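Local atomic coordinates of VAL-1 (Chlorella virus, PDB entry 3GNE), a protein that cleaves the polysaccharide alginate as a family 14 polysaccharide lyase (EC 4.2.2.3), with modes of action that depend on pH. Residues T74-V79 / R167-T172; G95-H100 / S114-W119. One frame throughout, in Å; residues are numbered along the deposited sequence.

In the fold
Contacts 1 and 2 each join two antiparallel strands, but in different sheets of one beta sandwich: contact 1 in the sheet holding strands 72-80 and 166-173, contact 2 in the sheet holding 91-99 and 112-119. Strand 91-99 follows 72-80 in the chain, and contact 2 is nested in the loop that contact 1 closes. Their centres lie about 12 Å apart and both are largely buried. Contact 1 turns aromatic and aliphatic side chains toward the other sheet and carries charged residues on its outer face; contact 2 buries more polar groups, S114, N115 and R116 among them. Where the two contacts touch across the sandwich, a polar bridge joins them.

Contact 1: T74-V79 / R167-T172; sequences TFAWEV and RIEIGT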
loop_
_atom_site.group_PDB
_atom_site.type_symbol
_atom_site.label_atom_id
_atom_site.label_comp_id
_atom_site.label_asym_id
_atom_site.label_seq_id
_atom_site.Cartn_x
_atom_site.Cartn_y
_atom_site.Cartn_z
ATOM N N THR A 74 6.482 8.429 -4.184
ATOM C CA THR A 74 6.028 8.091 -2.831
ATOM C C THR A 74 4.536 8.382 -2.733
ATOM O O THR A 74 4.036 9.357 -3.297
ATOM C CB THR A 74 6.859 8.914 -1.842
ATOM O OG1 THR A 74 8.196 8.375 -1.945
ATOM C CG2 THR A 74 6.335 8.755 -0.422
ATOM N N PHE A 75 3.830 7.500 -2.026
ATOM C CA PHE A 75 2.455 7.789 -1.658
ATOM C C PHE A 75 2.374 7.813 -0.133
ATOM O O PHE A 75 3.137 7.102 0.572
ATOM C CB PHE A 75 1.489 6.722 -2.228
ATOM C CG PHE A 75 1.276 7.002 -3.733
ATOM C CD1 PHE A 75 0.318 7.924 -4.118
ATOM C CD2 PHE A 75 2.038 6.346 -4.681
ATOM C CE1 PHE A 75 0.136 8.252 -5.463
ATOM C CE2 PHE A 75 1.865 6.616 -6.038
ATOM C CZ PHE A 75 0.878 7.518 -6.382
ATOM N N ALA A 76 1.477 8.642 0.353
ATOM C CA ALA A 76 1.391 8.858 1.807
ATOM C C ALA A 76 -0.073 9.043 2.196
ATOM O O ALA A 76 -0.900 9.445 1.363
ATOM C CB ALA A 76 2.198 10.086 2.186
ATOM N N TRP A 77 -0.391 8.721 3.425
ATOM C CA TRP A 77 -1.759 8.875 3.940
ATOM C C TRP A 77 -1.667 8.873 5.455
ATOM O O TRP A 77 -0.594 8.557 6.013
ATOM C CB TRP A 77 -2.724 7.759 3.479
ATOM C CG TRP A 77 -2.189 6.382 3.762
ATOM C CD1 TRP A 77 -2.396 5.633 4.897
ATOM C CD2 TRP A 77 -1.347 5.584 2.926
ATOM N NE1 TRP A 77 -1.736 4.413 4.803
ATOM C CE2 TRP A 77 -1.083 4.365 3.596
ATOM C CE3 TRP A 77 -0.783 5.793 1.635
ATOM C CZ2 TRP A 77 -0.288 3.344 3.054
ATOM C CZ3 TRP A 77 0.005 4.763 1.107
ATOM C CH2 TRP A 77 0.248 3.582 1.793
ATOM N N GLU A 78 -2.764 9.238 6.087
ATOM C CA GLU A 78 -2.818 9.188 7.550
ATOM C C GLU A 78 -3.948 8.295 7.976
ATOM O O GLU A 78 -4.985 8.235 7.300
ATOM C CB GLU A 78 -3.049 10.604 8.137
ATOM C CG GLU A 78 -1.852 11.500 7.687
ATOM C CD GLU A 78 -2.077 12.927 8.118
ATOM O OE1 GLU A 78 -2.841 13.167 9.063
ATOM O OE2 GLU A 78 -1.467 13.856 7.572
ATOM N N VAL A 79 -3.768 7.578 9.092
ATOM C CA VAL A 79 -4.856 6.690 9.575
ATOM C C VAL A 79 -5.036 6.804 11.076
ATOM O O VAL A 79 -4.097 6.894 11.842
ATOM C CB VAL A 79 -4.515 5.251 9.165
ATOM C CG1 VAL A 79 -3.189 4.815 9.810
ATOM C CG2 VAL A 79 -5.662 4.312 9.539
ATOM N N ARG A 167 0.939 8.890 10.533
ATOM C CA ARG A 167 1.396 9.289 9.218
ATOM C C ARG A 167 2.204 8.168 8.582
ATOM O O ARG A 167 3.209 7.754 9.144
ATOM C CB ARG A 167 2.251 10.574 9.317
ATOM C CG ARG A 167 1.451 11.705 9.949
ATOM C CD ARG A 167 2.306 12.955 10.060
ATOM N NE ARG A 167 3.570 12.765 10.726
ATOM C CZ ARG A 167 4.009 12.509 11.941
ATOM N NH1 ARG A 167 5.315 12.406 12.153
ATOM N NH2 ARG A 167 3.143 12.340 12.953
ATOM N N ILE A 168 1.734 7.724 7.403
ATOM C CA ILE A 168 2.370 6.625 6.716
ATOM C C ILE A 168 2.885 7.088 5.356
ATOM O O ILE A 168 2.183 7.813 4.658
ATOM C CB ILE A 168 1.320 5.501 6.465
ATOM C CG1 ILE A 168 0.551 5.146 7.754
ATOM C CG2 ILE A 168 2.003 4.295 5.826
ATOM C CD1 ILE A 168 1.390 4.564 8.846
ATOM N N GLU A 169 4.057 6.617 4.920
ATOM C CA GLU A 169 4.464 6.872 3.548
ATOM C C GLU A 169 5.091 5.583 3.012
ATOM O O GLU A 169 5.715 4.829 3.781
ATOM C CB GLU A 169 5.531 8.010 3.430
ATOM C CG GLU A 169 5.127 9.285 4.194
ATOM C CD GLU A 169 6.019 10.457 3.769
ATOM O OE1 GLU A 169 6.620 10.441 2.674
ATOM O OE2 GLU A 169 6.033 11.411 4.540
ATOM N N ILE A 170 4.992 5.414 1.706
ATOM C CA ILE A 170 5.692 4.307 1.093
ATOM C C ILE A 170 6.334 4.824 -0.201
ATOM O O ILE A 170 5.602 5.324 -1.080
ATOM C CB ILE A 170 4.810 3.061 0.824
ATOM C CG1 ILE A 170 5.616 1.899 0.252
ATOM C CG2 ILE A 170 3.564 3.351 0.001
ATOM C CD1 ILE A 170 4.960 0.533 0.404
ATOM N N GLY A 171 7.647 4.661 -0.289
ATOM C CA GLY A 171 8.397 5.078 -1.469
ATOM C C GLY A 171 8.816 3.878 -2.298
ATOM O O GLY A 171 9.114 2.797 -1.779
ATOM N N THR A 172 8.815 4.108 -3.607
ATOM C CA THR A 172 9.209 3.066 -4.551
ATOM C C THR A 172 10.147 3.661 -5.575
ATOM O O THR A 172 9.756 4.668 -6.179
ATOM C CB THR A 172 7.978 2.487 -5.292
ATOM O OG1 THR A 172 7.016 2.057 -4.335
ATOM C CG2 THR A 172 8.386 1.259 -6.057
#
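I168 lies against one face of the W77 indole, its CB 4.0 Å from the centroid of the five-membered ring and 24° off the ring normal, a CH-pi contact. I168 CG2 continues this cover toward the benzo part, 3.7 Å from W77 CZ2. With chi1 at 53°, W77 CG sits between its backbone N and carbonyl carbon, a rotamer that drops the indole away from the sheet and leans it under the partner strand until W77 CH2 also reaches I170 CG2 at 3.8 Å. Behind this packing, F75 pairs with I170 and W77 with I168, each through two backbone hydrogen bonds. I117 of the other sheet packs on W77, I168 and I170.

On the reverse face the packing is close at the T74 end, where T74 OG1, bonded to Y189, lies 3.3 Å from G171 CA, and E169 lays CG on A76 CB while its carboxylate salt-bridges K241. It is loosest at exposed R167: E78 and R167 run side by side with their CG atoms 4.0 Å apart, yet E78 OE2 stays 6.0 Å from R167 NE and bonds instead to N237. The W77 face is turned inward, consistent with one layer of a concanavalin-like beta sandwich.

Contact 2: G95-H100 / S114-W119; sequences GTFIGH and SNRIMW
Strands 95-99 and 114-119 run antiparallel, their axes 4.6 Å apart at 165°, with T96 and N115 forming a hydrogen-bonded pair: T96 N to N115 O and N115 N to T96 O are both 2.8 Å. Next to this pair, G95 CA comes within 3.1 Å of N115 O, a CA-H...O contact. S114 stands over the F97 ring, with CB 3.5 Å from its centroid and only 7° off the normal. This is a CH-pi contact centred on the face: S114 CB is 3.6 Å from F97 CZ and 3.9 Å from F97 CG, nearly the same at both ends of the ring. S114 OG, placed between the backbone N and carbonyl carbon by chi1 of 62°, is turned to A103 O, its hydrogen-bond partner. F97 also makes a cation-pi contact with R214. These strands are neighbours in the seven-stranded antiparallel sheet of the beta sandwich, in line with the concanavalin clan to which family 14 lyases belong. On the face turned to the other sheet, N115 ND2 bonds to the hydroxyls of T172 and S188, which anchors this buried amide across the sandwich. On the F97 side, R116 CG passes 4.0 Å from G95 N, and the chain bends at chi3. R116 NH2 then hydrogen-bonds to a citrate, probably from the crystallisation liquor, while the side chain packs on Y128 and Y130 of the adjoining strand.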
loop_
_atom_site.group_PDB
_atom_site.type_symbol
_atom_site.label_atom_id
_atom_site.label_comp_id
_atom_site.label_asym_id
_atom_site.label_seq_id
_atom_site.Cartn_x
_atom_site.Cartn_y
_atom_site.Cartn_z
ATOM N N GLY A 95 -0.550 0.640 -1.832
ATOM C CA GLY A 95 0.846 0.893 -2.255
ATOM C C GLY A 95 0.870 1.027 -3.759
ATOM O O GLY A 95 -0.089 1.424 -4.404
ATOM N N THR A 96 2.017 0.718 -4.303
ATOM C CA THR A 96 2.298 0.965 -5.704
ATOM C C THR A 96 2.458 -0.329 -6.454
ATOM O O THR A 96 2.997 -1.284 -5.930
ATOM C CB THR A 96 3.605 1.801 -5.738
ATOM O OG1 THR A 96 3.817 2.391 -6.987
ATOM C CG2 THR A 96 4.737 0.842 -5.463
ATOM N N PHE A 97 1.957 -0.343 -7.702
ATOM C CA PHE A 97 2.157 -1.480 -8.603
ATOM C C PHE A 97 3.078 -1.071 -9.745
ATOM O O PHE A 97 3.053 0.098 -10.142
ATOM C CB PHE A 97 0.811 -1.979 -9.162
ATOM C CG PHE A 97 0.132 -2.945 -8.163
ATOM C CD1 PHE A 97 -0.333 -2.495 -6.937
ATOM C CD2 PHE A 97 -0.030 -4.295 -8.491
ATOM C CE1 PHE A 97 -0.974 -3.375 -6.053
ATOM C CE2 PHE A 97 -0.635 -5.197 -7.625
ATOM C CZ PHE A 97 -1.087 -4.722 -6.404
ATOM N N ILE A 98 3.883 -2.042 -10.174
ATOM C CA ILE A 98 4.911 -1.904 -11.194
ATOM C C ILE A 98 4.482 -2.668 -12.441
ATOM O O ILE A 98 4.069 -3.820 -12.265
ATOM C CB ILE A 98 6.240 -2.548 -10.756
ATOM C CG1 ILE A 98 6.888 -1.903 -9.537
ATOM C CG2 ILE A 98 7.243 -2.510 -11.908
ATOM C CD1 ILE A 98 6.564 -0.422 -9.564
ATOM N N GLY A 99 4.597 -2.090 -13.626
ATOM C CA GLY A 99 4.390 -2.915 -14.837
ATOM C C GLY A 99 2.908 -3.273 -14.977
ATOM O O GLY A 99 2.001 -2.473 -14.691
ATOM N N HIS A 100 2.675 -4.485 -15.425
ATOM C CA HIS A 100 1.303 -5.032 -15.529
ATOM C C HIS A 100 1.356 -6.505 -15.174
ATOM O O HIS A 100 2.475 -7.076 -15.127
ATOM C CB HIS A 100 0.720 -4.814 -16.948
ATOM C CG HIS A 100 1.444 -5.590 -18.004
ATOM N ND1 HIS A 100 1.049 -6.840 -18.421
ATOM C CD2 HIS A 100 2.564 -5.246 -18.689
ATOM C CE1 HIS A 100 1.927 -7.211 -19.372
ATOM N NE2 HIS A 100 2.844 -6.264 -19.546
ATOM N N SER A 114 4.608 -5.444 -6.858
ATOM C CA SER A 114 3.864 -4.474 -6.039
ATOM C C SER A 114 4.622 -4.241 -4.718
ATOM O O SER A 114 5.367 -5.111 -4.222
ATOM C CB SER A 114 2.412 -4.887 -5.741
ATOM O OG SER A 114 2.466 -6.114 -4.990
ATOM N N ASN A 115 4.387 -3.023 -4.201
ATOM C CA ASN A 115 5.036 -2.527 -2.980
ATOM C C ASN A 115 3.947 -1.966 -2.091
ATOM O O ASN A 115 3.426 -0.900 -2.444
ATOM C CB ASN A 115 6.048 -1.427 -3.362
ATOM C CG ASN A 115 7.004 -1.116 -2.234
ATOM O OD1 ASN A 115 7.164 -1.981 -1.355
ATOM N ND2 ASN A 115 7.591 0.071 -2.243
ATOM N N ARG A 116 3.577 -2.669 -1.022
ATOM C CA ARG A 116 2.441 -2.241 -0.230
ATOM C C ARG A 116 2.808 -2.099 1.236
ATOM O O ARG A 116 3.739 -2.715 1.727
ATOM C CB ARG A 116 1.305 -3.253 -0.324
ATOM C CG ARG A 116 0.572 -3.173 -1.668
ATOM C CD ARG A 116 -0.657 -4.121 -1.689
ATOM N NE ARG A 116 -0.110 -5.518 -1.778
ATOM C CZ ARG A 116 -0.853 -6.617 -1.688
ATOM N NH1 ARG A 116 -2.181 -6.513 -1.461
ATOM N NH2 ARG A 116 -0.326 -7.848 -1.807
ATOM N N ILE A 117 1.999 -1.294 1.931
ATOM C CA ILE A 117 2.033 -1.262 3.381
ATOM C C ILE A 117 1.052 -2.275 3.930
ATOM O O ILE A 117 -0.144 -2.302 3.501
ATOM C CB ILE A 117 1.586 0.140 3.877
ATOM C CG1 ILE A 117 2.616 1.218 3.522
ATOM C CG2 ILE A 117 1.291 0.079 5.374
ATOM C CD1 ILE A 117 3.934 1.136 4.302
ATOM N N MET A 118 1.502 -3.081 4.884
ATOM C CA MET A 118 0.616 -3.850 5.738
ATOM C C MET A 118 0.776 -3.396 7.193
ATOM O O MET A 118 1.858 -3.062 7.650
ATOM C CB MET A 118 0.925 -5.347 5.755
ATOM C CG MET A 118 0.286 -6.078 4.565
ATOM S SD MET A 118 0.639 -7.861 4.661
ATOM C CE MET A 118 -0.372 -8.369 6.051
ATOM N N TRP A 119 -0.351 -3.445 7.909
ATOM C CA TRP A 119 -0.271 -3.420 9.369
ATOM C C TRP A 119 -0.049 -4.845 9.860
ATOM O O TRP A 119 -0.241 -5.801 9.091
ATOM C CB TRP A 119 -1.470 -2.762 10.011
ATOM C CG TRP A 119 -2.736 -3.563 10.205
ATOM C CD1 TRP A 119 -2.994 -4.410 11.248
ATOM C CD2 TRP A 119 -3.907 -3.594 9.369
ATOM N NE1 TRP A 119 -4.249 -4.984 11.135
ATOM C CE2 TRP A 119 -4.827 -4.482 9.969
ATOM C CE3 TRP A 119 -4.264 -2.969 8.171
ATOM C CZ2 TRP A 119 -6.084 -4.763 9.440
ATOM C CZ3 TRP A 119 -5.503 -3.239 7.638
ATOM C CH2 TRP A 119 -6.408 -4.127 8.261
#